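Beta-d-glucoside glucohydrolase (Hypocrea jecorina, PDB 3ZZ1) probably hydrolyses terminal, non-reducing beta-D-glucosyl residues with release of beta-D-glucose, serving cellulose breakdown as a secreted family 3 glycoside hydrolase. Local coordinates at residues 88-93 with 142-147; 246-251 with 279-284; 346-351 with 427-432; 619-624 with 657-662; 638-643 with 687-692. One frame throughout, in Å; residues are numbered along the deposited sequence.

Contact 1: 88-93 with 142-147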
# COMPACT_ATOMS: atom_id res chain seq x y z
N ASN A 88 -3.97 -5.68 12.95
CA ASN A 88 -2.97 -5.72 14.01
C ASN A 88 -1.55 -5.75 13.47
O ASN A 88 -0.70 -4.97 13.92
CB ASN A 88 -3.23 -6.90 14.96
CG ASN A 88 -4.59 -6.81 15.64
OD1 ASN A 88 -4.82 -5.95 16.49
ND2 ASN A 88 -5.49 -7.72 15.26
N LEU A 89 -1.29 -6.62 12.49
CA LEU A 89 0.02 -6.68 11.84
C LEU A 89 0.32 -5.38 11.10
O LEU A 89 1.46 -4.92 11.08
CB LEU A 89 0.12 -7.88 10.89
CG LEU A 89 0.22 -9.28 11.52
CD1 LEU A 89 0.34 -10.34 10.44
CD2 LEU A 89 1.37 -9.38 12.51
N ILE A 90 -0.71 -4.81 10.48
CA ILE A 90 -0.58 -3.56 9.74
C ILE A 90 -0.20 -2.39 10.65
O ILE A 90 0.70 -1.63 10.33
CB ILE A 90 -1.84 -3.26 8.90
CG1 ILE A 90 -2.00 -4.30 7.79
CG2 ILE A 90 -1.78 -1.84 8.30
CD1 ILE A 90 -3.41 -4.45 7.24
N ARG A 91 -0.88 -2.27 11.80
CA ARG A 91 -0.54 -1.23 12.77
C ARG A 91 0.88 -1.42 13.32
O ARG A 91 1.65 -0.45 13.44
CB ARG A 91 -1.54 -1.16 13.93
CG ARG A 91 -1.45 0.14 14.72
CD ARG A 91 -1.93 0.03 16.15
NE ARG A 91 -1.68 1.29 16.87
CZ ARG A 91 -0.60 1.54 17.61
NH1 ARG A 91 0.35 0.62 17.78
NH2 ARG A 91 -0.47 2.72 18.20
N GLU A 92 1.21 -2.66 13.66
CA GLU A 92 2.53 -2.99 14.20
C GLU A 92 3.66 -2.61 13.23
O GLU A 92 4.68 -2.05 13.65
CB GLU A 92 2.62 -4.48 14.58
CG GLU A 92 4.01 -4.93 14.99
CD GLU A 92 4.05 -6.39 15.38
OE1 GLU A 92 3.70 -6.71 16.54
OE2 GLU A 92 4.40 -7.23 14.52
N ARG A 93 3.45 -2.93 11.95
CA ARG A 93 4.38 -2.53 10.89
C ARG A 93 4.65 -1.03 10.94
O ARG A 93 5.80 -0.59 10.87
CB ARG A 93 3.83 -2.95 9.52
CG ARG A 93 4.77 -2.71 8.34
CD ARG A 93 4.16 -3.28 7.04
NE ARG A 93 4.83 -2.80 5.82
CZ ARG A 93 4.61 -1.62 5.24
NH1 ARG A 93 3.76 -0.75 5.79
NH2 ARG A 93 5.25 -1.29 4.13
N GLY A 142 -4.99 4.25 7.67
CA GLY A 142 -5.28 4.68 9.03
C GLY A 142 -4.53 3.91 10.10
O GLY A 142 -4.02 4.50 11.05
N GLN A 143 -4.48 2.58 9.95
CA GLN A 143 -3.78 1.73 10.92
C GLN A 143 -2.27 1.98 10.90
O GLN A 143 -1.63 2.00 11.95
CB GLN A 143 -4.08 0.24 10.68
CG GLN A 143 -5.54 -0.19 10.96
CD GLN A 143 -5.89 -0.29 12.45
OE1 GLN A 143 -7.07 -0.29 12.81
NE2 GLN A 143 -4.88 -0.39 13.32
N THR A 144 -1.72 2.19 9.70
CA THR A 144 -0.27 2.38 9.53
C THR A 144 0.18 3.73 10.08
O THR A 144 1.24 3.84 10.71
CB THR A 144 0.14 2.27 8.03
OG1 THR A 144 -0.33 1.02 7.51
CG2 THR A 144 1.65 2.36 7.85
N ILE A 145 -0.64 4.75 9.86
CA ILE A 145 -0.34 6.11 10.30
C ILE A 145 -0.49 6.24 11.82
O ILE A 145 0.33 6.88 12.46
CB ILE A 145 -1.20 7.15 9.53
CG1 ILE A 145 -0.62 7.32 8.12
CG2 ILE A 145 -1.25 8.49 10.25
CD1 ILE A 145 -1.61 7.81 7.10
N ASN A 146 -1.53 5.61 12.38
CA ASN A 146 -1.64 5.49 13.84
C ASN A 146 -0.36 4.88 14.41
O ASN A 146 0.22 5.41 15.36
CB ASN A 146 -2.86 4.64 14.23
CG ASN A 146 -3.05 4.54 15.74
OD1 ASN A 146 -2.76 3.51 16.35
ND2 ASN A 146 -3.55 5.62 16.35
N GLY A 147 0.09 3.79 13.80
CA GLY A 147 1.32 3.11 14.21
C GLY A 147 2.55 3.99 14.16
O GLY A 147 3.25 4.14 15.17
O HOH W 1 1.65 -1.08 7.73
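Arg91 lies across Gln143 and Gly147 where helices 88-93 and 142-147 pack together in the TIM-barrel-type domain of this family 3 glycoside hydrolase. The short helical axes run in roughly the same direction, 39° apart, and approach to 7.1 Å. Packing is close at Gly147, whose CA lies 3.7 Å from Arg91 O. A beta carbon on Gly147 would run into that oxygen, so glycine suits a place where the backbones come so near. Deeper in, Ile90 turns its CG2 methyl onto Thr144 OG1 at 3.3 Å, and the same methyl meets Gln143 CB. A water ties this side together: it donates to Ile90 O and to Thr144 OG1, and accepts from Arg93 NH1. Thr144 OG1 is also bonded to Ala140 O, and Arg93 finds its main partner in Thr76 O.

The other side is looser and faces solvent at Asn146. With CG anti to the backbone N (chi1 -164°) and the chain extended as far as NE, Arg91 carries its aliphatic part over Gln143, CG being 3.3 Å from Gln143 O. Asn146 OD1 comes to the edge of the guanidinium, the amide plane turned 63° from it. NE donates to that oxygen in its carbonyl plane at 2.5 Å, a doubtfully short length, and NH2 adds a weak bond to the same OD1 at 3.0 Å. A methionine here would probably leave Asn146 OD1 without its N-H donors and its amide freer to turn. Over one face of the guanidinium, above its centre, lies Gly147 CA.

Contact 2: 246-251 with 279-284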
# COMPACT_ATOMS: atom_id res chain seq x y z
N SER A 246 1.51 27.61 -7.31
CA SER A 246 1.63 26.49 -6.38
C SER A 246 1.33 26.97 -4.95
O SER A 246 0.46 26.42 -4.27
CB SER A 246 3.00 25.82 -6.49
OG SER A 246 4.05 26.66 -6.02
N ALA A 247 2.03 28.03 -4.54
CA ALA A 247 1.80 28.67 -3.24
C ALA A 247 0.31 29.00 -3.00
O ALA A 247 -0.27 28.60 -1.99
CB ALA A 247 2.66 29.93 -3.10
N ASN A 248 -0.30 29.71 -3.95
CA ASN A 248 -1.69 30.16 -3.80
C ASN A 248 -2.75 29.05 -3.93
O ASN A 248 -3.88 29.21 -3.48
CB ASN A 248 -2.00 31.32 -4.75
CG ASN A 248 -1.18 32.57 -4.44
OD1 ASN A 248 -0.85 33.34 -5.34
ND2 ASN A 248 -0.84 32.76 -3.17
N SER A 249 -2.37 27.93 -4.53
CA SER A 249 -3.27 26.79 -4.66
C SER A 249 -3.37 25.96 -3.38
O SER A 249 -4.31 25.18 -3.22
CB SER A 249 -2.87 25.90 -5.84
OG SER A 249 -3.12 26.56 -7.07
N GLY A 250 -2.40 26.12 -2.48
CA GLY A 250 -2.38 25.38 -1.23
C GLY A 250 -1.16 24.52 -0.98
O GLY A 250 -1.15 23.73 -0.03
N LEU A 251 -0.13 24.65 -1.82
CA LEU A 251 1.16 24.00 -1.55
C LEU A 251 1.84 24.63 -0.33
O LEU A 251 1.82 25.85 -0.16
CB LEU A 251 2.09 24.08 -2.76
CG LEU A 251 3.44 23.36 -2.64
CD1 LEU A 251 3.24 21.87 -2.36
CD2 LEU A 251 4.26 23.57 -3.89
N GLN A 279 2.83 38.97 -4.94
CA GLN A 279 2.25 37.90 -5.77
C GLN A 279 1.70 36.76 -4.92
O GLN A 279 0.73 36.10 -5.31
CB GLN A 279 3.27 37.39 -6.79
CG GLN A 279 3.61 38.41 -7.87
CD GLN A 279 2.37 39.09 -8.44
OE1 GLN A 279 2.08 40.24 -8.12
NE2 GLN A 279 1.63 38.37 -9.26
N VAL A 280 2.33 36.53 -3.77
CA VAL A 280 1.81 35.61 -2.77
C VAL A 280 1.59 36.38 -1.47
O VAL A 280 2.55 36.95 -0.93
CB VAL A 280 2.76 34.40 -2.52
CG1 VAL A 280 2.23 33.50 -1.41
CG2 VAL A 280 2.96 33.60 -3.80
N PRO A 281 0.35 36.41 -0.97
CA PRO A 281 0.07 37.11 0.29
C PRO A 281 0.81 36.45 1.45
O PRO A 281 1.02 35.23 1.46
CB PRO A 281 -1.44 36.95 0.46
CG PRO A 281 -1.80 35.76 -0.37
CD PRO A 281 -0.87 35.79 -1.53
N THR A 282 1.22 37.27 2.42
CA THR A 282 1.90 36.77 3.62
C THR A 282 1.03 35.78 4.38
O THR A 282 1.54 34.82 4.97
CB THR A 282 2.28 37.92 4.56
OG1 THR A 282 1.15 38.79 4.72
CG2 THR A 282 3.44 38.71 3.99
N SER A 283 -0.29 36.00 4.36
CA SER A 283 -1.25 35.10 5.02
C SER A 283 -1.11 33.66 4.52
O SER A 283 -1.23 32.72 5.31
CB SER A 283 -2.68 35.60 4.80
OG SER A 283 -3.01 35.58 3.42
N ARG A 284 -0.88 33.50 3.22
CA ARG A 284 -0.68 32.18 2.63
C ARG A 284 0.57 31.49 3.18
O ARG A 284 0.50 30.32 3.56
CB ARG A 284 -0.63 32.26 1.10
CG ARG A 284 -0.60 30.92 0.37
CD ARG A 284 -1.84 30.05 0.63
NE ARG A 284 -1.67 29.15 1.77
CZ ARG A 284 -1.00 28.00 1.74
NH1 ARG A 284 -0.43 27.58 0.61
NH2 ARG A 284 -0.89 27.26 2.84
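Arg284 reaches from the first turn of helix 282-298 to the C-terminal end of helix 244-249, where the chain leaves the helix through a Schellman motif. Its NH1 holds two carbonyl oxygens at once. The bond to Ala247 O, 2.8 Å from NH1, lies in both the carbonyl and the guanidinium planes. Leu251 O is 2.9 Å from NH1 but is approached from above its carbonyl plane, 47° out of it. Arginine suits the place because one nitrogen can serve both acceptors while the rest of the group turns to acids: NH2 forms salt bridges with Asp252 and Asp287. A chi1 of -173° sets CG 3.3 Å from Ala247 O, and bends at chi2 and chi3 bring NH1 back to the same oxygen.

Beside this polar grip, Ala247 CB meets Val280 CG2 at 3.7 Å. The small methyl and the branched valine join the helix to the segment leading to Pro281, which stands at the N-cap position of the next helix.

The second shell sets these groups in place. Val280 is tied through its backbone to Ala274, and Leu251 packs on Val233 and Thr235 of strand 232-235. Gly250, with a positive phi of 121° that glycine readily adopts, turns the chain out of the helix and brings Leu251 O within reach of NH1. The motif is closed by Leu251 N, which donates to Ser246 O at 3.1 Å.

Contact 3: 346-351 with 427-432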
# COMPACT_ATOMS: atom_id res chain seq x y z
N PRO A 346 8.77 -36.12 2.45
CA PRO A 346 9.17 -36.70 1.17
C PRO A 346 10.65 -37.10 1.20
O PRO A 346 11.43 -36.50 1.94
CB PRO A 346 8.93 -35.55 0.19
CG PRO A 346 9.11 -34.31 1.00
CD PRO A 346 8.67 -34.64 2.39
N ALA A 347 11.02 -38.12 0.42
CA ALA A 347 12.41 -38.57 0.37
C ALA A 347 13.31 -37.56 -0.36
O ALA A 347 14.48 -37.40 -0.00
CB ALA A 347 12.51 -39.95 -0.29
N SER A 348 12.74 -36.88 -1.35
CA SER A 348 13.50 -35.92 -2.16
C SER A 348 12.68 -34.71 -2.60
O SER A 348 11.48 -34.80 -2.88
CB SER A 348 14.12 -36.62 -3.37
OG SER A 348 13.12 -37.18 -4.20
N ILE A 349 13.36 -33.56 -2.67
CA ILE A 349 12.77 -32.31 -3.14
C ILE A 349 13.69 -31.70 -4.20
O ILE A 349 14.90 -31.61 -3.99
CB ILE A 349 12.57 -31.30 -1.98
CG1 ILE A 349 11.42 -31.74 -1.07
CG2 ILE A 349 12.30 -29.89 -2.52
CD1 ILE A 349 11.26 -30.91 0.21
N ALA A 350 13.12 -31.29 -5.33
CA ALA A 350 13.83 -30.45 -6.28
C ALA A 350 13.45 -28.98 -6.08
O ALA A 350 12.27 -28.64 -5.93
CB ALA A 350 13.55 -30.88 -7.70
N VAL A 351 14.46 -28.11 -6.06
CA VAL A 351 14.25 -26.68 -5.97
C VAL A 351 14.81 -26.07 -7.25
O VAL A 351 15.98 -26.26 -7.57
CB VAL A 351 14.92 -26.08 -4.70
CG1 VAL A 351 14.80 -24.56 -4.68
CG2 VAL A 351 14.30 -26.67 -3.43
N GLY A 427 12.57 -37.73 -11.25
CA GLY A 427 12.66 -38.78 -10.24
C GLY A 427 12.43 -38.35 -8.80
O GLY A 427 12.52 -39.17 -7.88
N LYS A 428 12.12 -37.07 -8.59
CA LYS A 428 11.89 -36.54 -7.24
C LYS A 428 10.42 -36.61 -6.83
O LYS A 428 9.53 -36.60 -7.68
CB LYS A 428 12.41 -35.09 -7.11
CG LYS A 428 13.82 -34.84 -7.67
CD LYS A 428 14.87 -35.79 -7.10
CE LYS A 428 16.26 -35.49 -7.65
NZ LYS A 428 16.32 -35.62 -9.13
N ASP A 429 10.19 -36.70 -5.52
CA ASP A 429 8.83 -36.79 -4.98
C ASP A 429 8.02 -35.53 -5.28
O ASP A 429 6.88 -35.63 -5.73
CB ASP A 429 8.86 -37.06 -3.47
CG ASP A 429 9.47 -38.41 -3.14
OD1 ASP A 429 8.93 -39.44 -3.61
OD2 ASP A 429 10.48 -38.46 -2.43
N VAL A 430 8.62 -34.37 -5.01
CA VAL A 430 8.03 -33.08 -5.39
C VAL A 430 9.09 -32.15 -5.99
O VAL A 430 10.28 -32.30 -5.73
CB VAL A 430 7.32 -32.35 -4.21
CG1 VAL A 430 6.15 -33.18 -3.67
CG2 VAL A 430 8.31 -32.01 -3.10
N ALA A 431 8.62 -31.21 -6.80
CA ALA A 431 9.48 -30.20 -7.40
C ALA A 431 8.88 -28.83 -7.13
O ALA A 431 7.72 -28.59 -7.46
CB ALA A 431 9.64 -30.44 -8.89
N ILE A 432 9.68 -27.95 -6.53
CA ILE A 432 9.23 -26.60 -6.20
C ILE A 432 9.91 -25.60 -7.15
O ILE A 432 11.13 -25.43 -7.10
CB ILE A 432 9.53 -26.23 -4.72
CG1 ILE A 432 9.11 -27.36 -3.77
CG2 ILE A 432 8.82 -24.93 -4.35
CD1 ILE A 432 9.57 -27.20 -2.32
O HOH W 2 13.11 -39.85 -3.94
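Ile349 lies alongside Val430, pointing the same way, with its CG1 3.7 Å from Val430 CG2. The other branch of the isoleucine, CG2, meets the CD1 end of Ile432, which crosses it at 3.8 Å. Beta-branched residues suit this buried face, since they extend well in strands and keep a broad apolar surface. On the reverse face the small side chains of Ala350 and Ala431 sit next to each other, and the aliphatic part of Lys428 reaches over to Ala350 CB. The lysine's amino group leads elsewhere, to the carbonyls of Arg426 and Ala424.

Between the strands the backbones pair in parallel. Ala350 bonds through both its N-H and its C=O: its N donates to Val430 O at 3.0 Å, and its O accepts from Ile432 N at 2.7 Å, in a nearly straight bond.

Where the strands begin, side chains take over from the backbone. Asp429 OD2 uses its anti lone pair to accept from Ser348 N at 3.0 Å, and Ser348 OG in turn accepts from Asp429 N at 3.2 Å. The serine can do this because chi1 of 61° sets OG between its own N and carbonyl carbon, turned toward segment 427-432. A water 2.7 Å from Ser348 OG makes a further, weak bond to Asp429 OD2.

Strand 348-352 lies between strands 430-437 and 409-413 in a six-stranded sheet, five strands parallel and one antiparallel, the arrangement characteristic of the alpha/beta sandwich formed by the C-terminal domain of family 3 glycoside hydrolases.

Contact 4: 619-624 with 657-662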
# COMPACT_ATOMS: atom_id res chain seq x y z
N VAL A 619 -21.08 -12.08 12.12
CA VAL A 619 -21.21 -13.48 11.70
C VAL A 619 -20.36 -14.36 12.61
O VAL A 619 -19.39 -13.89 13.20
CB VAL A 619 -20.74 -13.73 10.23
CG1 VAL A 619 -21.78 -13.28 9.24
CG2 VAL A 619 -19.37 -13.09 9.95
N ASP A 620 -20.74 -15.63 12.71
CA ASP A 620 -19.94 -16.63 13.41
C ASP A 620 -19.10 -17.40 12.41
O ASP A 620 -19.57 -17.70 11.31
CB ASP A 620 -20.83 -17.59 14.19
CG ASP A 620 -21.50 -16.94 15.37
OD1 ASP A 620 -21.12 -15.80 15.73
OD2 ASP A 620 -22.42 -17.56 15.95
N ILE A 621 -17.86 -17.69 12.78
CA ILE A 621 -16.99 -18.50 11.94
C ILE A 621 -16.44 -19.66 12.76
O ILE A 621 -15.84 -19.45 13.82
CB ILE A 621 -15.83 -17.67 11.35
CG1 ILE A 621 -16.38 -16.45 10.61
CG2 ILE A 621 -14.99 -18.52 10.41
CD1 ILE A 621 -15.41 -15.31 10.55
N ALA A 622 -16.65 -20.87 12.26
CA ALA A 622 -16.13 -22.08 12.88
C ALA A 622 -15.16 -22.80 11.95
O ALA A 622 -15.38 -22.85 10.74
CB ALA A 622 -17.27 -23.02 13.28
N ASN A 623 -14.08 -23.31 12.52
CA ASN A 623 -13.14 -24.16 11.79
C ASN A 623 -13.71 -25.58 11.77
O ASN A 623 -13.68 -26.28 12.78
CB ASN A 623 -11.75 -24.11 12.44
CG ASN A 623 -10.74 -25.05 11.78
OD1 ASN A 623 -11.08 -25.93 10.98
ND2 ASN A 623 -9.47 -24.86 12.13
N SER A 624 -14.24 -25.98 10.62
CA SER A 624 -14.88 -27.28 10.46
C SER A 624 -13.93 -28.36 9.91
O SER A 624 -14.33 -29.51 9.75
CB SER A 624 -16.10 -27.17 9.55
OG SER A 624 -15.74 -26.67 8.27
N LEU A 657 -9.80 -14.23 11.95
CA LEU A 657 -9.93 -15.09 13.13
C LEU A 657 -9.08 -16.35 13.00
O LEU A 657 -9.25 -17.12 12.06
CB LEU A 657 -11.40 -15.49 13.35
CG LEU A 657 -12.41 -14.57 14.04
CD1 LEU A 657 -12.64 -13.27 13.28
CD2 LEU A 657 -13.71 -15.31 14.17
N ASN A 658 -8.16 -16.54 13.94
CA ASN A 658 -7.44 -17.81 14.05
C ASN A 658 -8.32 -18.80 14.81
O ASN A 658 -8.84 -18.49 15.89
CB ASN A 658 -6.09 -17.63 14.75
CG ASN A 658 -5.25 -18.90 14.73
OD1 ASN A 658 -5.38 -19.77 15.60
ND2 ASN A 658 -4.37 -19.00 13.75
N LEU A 659 -8.52 -19.97 14.22
CA LEU A 659 -9.37 -20.98 14.82
C LEU A 659 -8.71 -22.35 14.75
O LEU A 659 -8.29 -22.80 13.69
CB LEU A 659 -10.74 -21.01 14.12
CG LEU A 659 -11.60 -19.74 14.05
CD1 LEU A 659 -12.55 -19.84 12.86
CD2 LEU A 659 -12.39 -19.48 15.34
N THR A 660 -8.62 -23.01 15.90
CA THR A 660 -8.26 -24.43 15.96
C THR A 660 -9.48 -25.26 15.51
O THR A 660 -10.59 -24.73 15.44
CB THR A 660 -7.79 -24.83 17.38
OG1 THR A 660 -8.81 -24.53 18.34
CG2 THR A 660 -6.50 -24.08 17.75
N PRO A 661 -9.28 -26.56 15.20
CA PRO A 661 -10.45 -27.37 14.83
C PRO A 661 -11.58 -27.34 15.88
O PRO A 661 -11.34 -27.52 17.07
CB PRO A 661 -9.86 -28.78 14.70
CG PRO A 661 -8.46 -28.52 14.24
CD PRO A 661 -8.02 -27.31 15.01
N GLY A 662 -12.81 -27.09 15.42
CA GLY A 662 -13.97 -27.04 16.31
C GLY A 662 -14.15 -25.72 17.05
O GLY A 662 -15.13 -25.55 17.79
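Leu657 and Ile621 face each other across the interior of a beta sandwich of the fibronectin type III-like kind. Strands 619-623 and 657-659 belong to different sheets, their axes 7.6 Å apart and inclined by 34°; the strands meet through side chains, and a main-chain bond forms only beyond the end of strand 657-659. Leu657 starts the contact with CD2, which lies 4.0 Å from Ile621 CD1; Ala667 of a neighbouring strand touches both residues.

Two residues on, Leu659 again points toward the opposite strand. Its CD1 packs at 3.7 Å against Ile621 CG2, the two side chains crossing at about a right angle, and its CB rests on Asn623 CB. Alternate leucines suit a strand whose one face is turned to the core. The carbonyl of Leu659 is gripped by Asn623 ND2 at 2.8 Å: the oxygen lies in the plane of the amide, but the nitrogen stands well above the carbonyl plane.

Asn623 fits this place because its amide can serve several main-chain groups where the strand ends. Its CG is anti to the backbone N (chi1 176°), which carries the amide toward segment 657-662, where ND2 meets Leu659 O and also Val627 O, while OD1 accepts from Thr580 OG1 and Gly625 N. Held by bonds at both ends, the amide has little freedom to rotate.

Thr660 brings its carbonyl oxygen to 3.3 Å from Asn623 CB. Pro661 then directs the chain round to Gly662, whose positive phi of 81° favours glycine. There Gly662 N donates to Asn623 O at 2.9 Å, in the plane of that carbonyl.

Contact 5: 638-643 with 687-692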
# COMPACT_ATOMS: atom_id res chain seq x y z
N THR A 638 -24.00 -3.98 -1.21
CA THR A 638 -24.66 -3.57 -2.45
C THR A 638 -25.61 -2.43 -2.09
O THR A 638 -26.47 -2.59 -1.23
CB THR A 638 -25.44 -4.76 -3.07
OG1 THR A 638 -24.52 -5.80 -3.42
CG2 THR A 638 -26.23 -4.33 -4.31
N TYR A 639 -25.43 -1.28 -2.73
CA TYR A 639 -26.26 -0.10 -2.45
C TYR A 639 -27.65 -0.29 -3.07
O TYR A 639 -27.79 -1.07 -4.01
CB TYR A 639 -25.59 1.17 -2.99
CG TYR A 639 -24.47 1.73 -2.12
CD1 TYR A 639 -23.58 0.89 -1.44
CD2 TYR A 639 -24.30 3.10 -1.98
CE1 TYR A 639 -22.56 1.41 -0.65
CE2 TYR A 639 -23.28 3.63 -1.19
CZ TYR A 639 -22.42 2.78 -0.53
OH TYR A 639 -21.41 3.29 0.26
N PRO A 640 -28.68 0.42 -2.56
CA PRO A 640 -29.98 0.35 -3.21
C PRO A 640 -29.86 0.65 -4.71
O PRO A 640 -29.01 1.45 -5.11
CB PRO A 640 -30.78 1.45 -2.52
CG PRO A 640 -30.16 1.59 -1.18
CD PRO A 640 -28.70 1.29 -1.36
N SER A 641 -30.68 -0.01 -5.52
CA SER A 641 -30.64 0.17 -6.98
C SER A 641 -31.21 1.52 -7.43
O SER A 641 -31.06 1.90 -8.59
CB SER A 641 -31.36 -0.99 -7.69
OG SER A 641 -30.69 -2.22 -7.45
N SER A 642 -31.86 2.23 -6.51
CA SER A 642 -32.35 3.58 -6.80
C SER A 642 -31.24 4.63 -6.71
O SER A 642 -31.35 5.71 -7.30
CB SER A 642 -33.50 3.93 -5.85
OG SER A 642 -33.11 3.71 -4.51
N ALA A 643 -30.18 4.31 -5.98
CA ALA A 643 -29.01 5.17 -5.84
C ALA A 643 -28.26 5.27 -7.17
O ALA A 643 -28.39 4.38 -8.01
CB ALA A 643 -28.09 4.63 -4.74
N VAL A 687 -23.60 11.25 0.70
CA VAL A 687 -25.02 11.03 0.92
C VAL A 687 -25.28 9.54 1.13
O VAL A 687 -24.76 8.70 0.40
CB VAL A 687 -25.86 11.56 -0.28
CG1 VAL A 687 -27.36 11.29 -0.08
CG2 VAL A 687 -25.60 13.06 -0.49
N VAL A 688 -26.08 9.23 2.15
CA VAL A 688 -26.61 7.88 2.34
C VAL A 688 -27.97 7.80 1.65
O VAL A 688 -28.91 8.49 2.06
CB VAL A 688 -26.78 7.52 3.83
CG1 VAL A 688 -27.38 6.13 3.98
CG2 VAL A 688 -25.44 7.60 4.57
N PRO A 689 -28.08 6.98 0.60
CA PRO A 689 -29.38 6.81 -0.05
C PRO A 689 -30.34 6.00 0.81
O PRO A 689 -29.90 5.17 1.60
CB PRO A 689 -29.04 6.03 -1.32
CG PRO A 689 -27.81 5.26 -0.97
CD PRO A 689 -27.04 6.13 -0.03
N SER A 690 -31.64 6.27 0.68
CA SER A 690 -32.65 5.47 1.35
C SER A 690 -32.85 4.17 0.57
O SER A 690 -32.51 4.08 -0.61
CB SER A 690 -33.96 6.24 1.50
OG SER A 690 -34.59 6.43 0.24
N GLY A 691 -33.38 3.16 1.25
CA GLY A 691 -33.63 1.87 0.63
C GLY A 691 -32.94 0.72 1.33
O GLY A 691 -32.38 0.89 2.42
N SER A 692 -33.00 -0.45 0.70
CA SER A 692 -32.44 -1.67 1.25
C SER A 692 -31.05 -1.94 0.66
O SER A 692 -30.89 -2.10 -0.56
CB SER A 692 -33.38 -2.85 0.97
OG SER A 692 -32.94 -4.01 1.66
O HOH W 3 -29.50 -3.38 -2.77
O HOH W 4 -32.02 5.75 -3.23
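Pro689 CG approaches the Tyr639 ring obliquely, 4.2 Å from Tyr639 CD2. This is part of the fibronectin type III-like beta sandwich, where the loop after strand 629-638 folds against the short link between strands 685-688 and 691-698. Phe693 meets the tyrosine ring edge-to-face, and the hydroxyl is tied to Ser677 O and Arg652 NH2, so the flat group is fixed from several sides.

The two proline rings cross at about a right angle, Pro640 CD lying 4.1 Å from Pro689 CG, while Pro640 CG comes to 3.5 Å from Ser690 O. Prolines suit a contact in which no direct hydrogen bond joins the segments: both are stiff and apolar, and neither has an N-H to satisfy. Pro640 also opens a type I turn, closed by Ala643 N donating to Pro640 O at 3.2 Å.

A glycine in place of Pro640 would probably open a gap beside Pro689 CG and Ser690 O and leave the start of the turn freer to move. Gly691, too, matters by what it lacks, since a beta carbon there would collide with Pro640 CB. On the solvent side a water 2.6 Å from Ser642 OG donates to Ser690 O, bridging the segments. The turn also brings the small methyl of Ala643 over Pro689, its CB touching both Pro689 CB and Pro689 CG, each at 3.8 Å.

The five contacts sample three parts of the chain. Contacts 1 and 2 both belong to the N-terminal, TIM-barrel-type domain, with centres 34 Å apart. Contact 3 lies in the C-terminal alpha/beta domain, across the chain's centre from contact 2 and 66 Å from it, centre to centre. Contacts 4 and 5 share the four-stranded sheet of the fibronectin-like sandwich, their segments alternating along the sequence and their nearest atoms about 14 Å apart. Contact 4 also comes near the first domain, about 8 Å between its nearest atoms and those of contact 1. A glycerol, probably from the crystallisation liquor, lies about 6 Å from the side chain of Gln143 in contact 1.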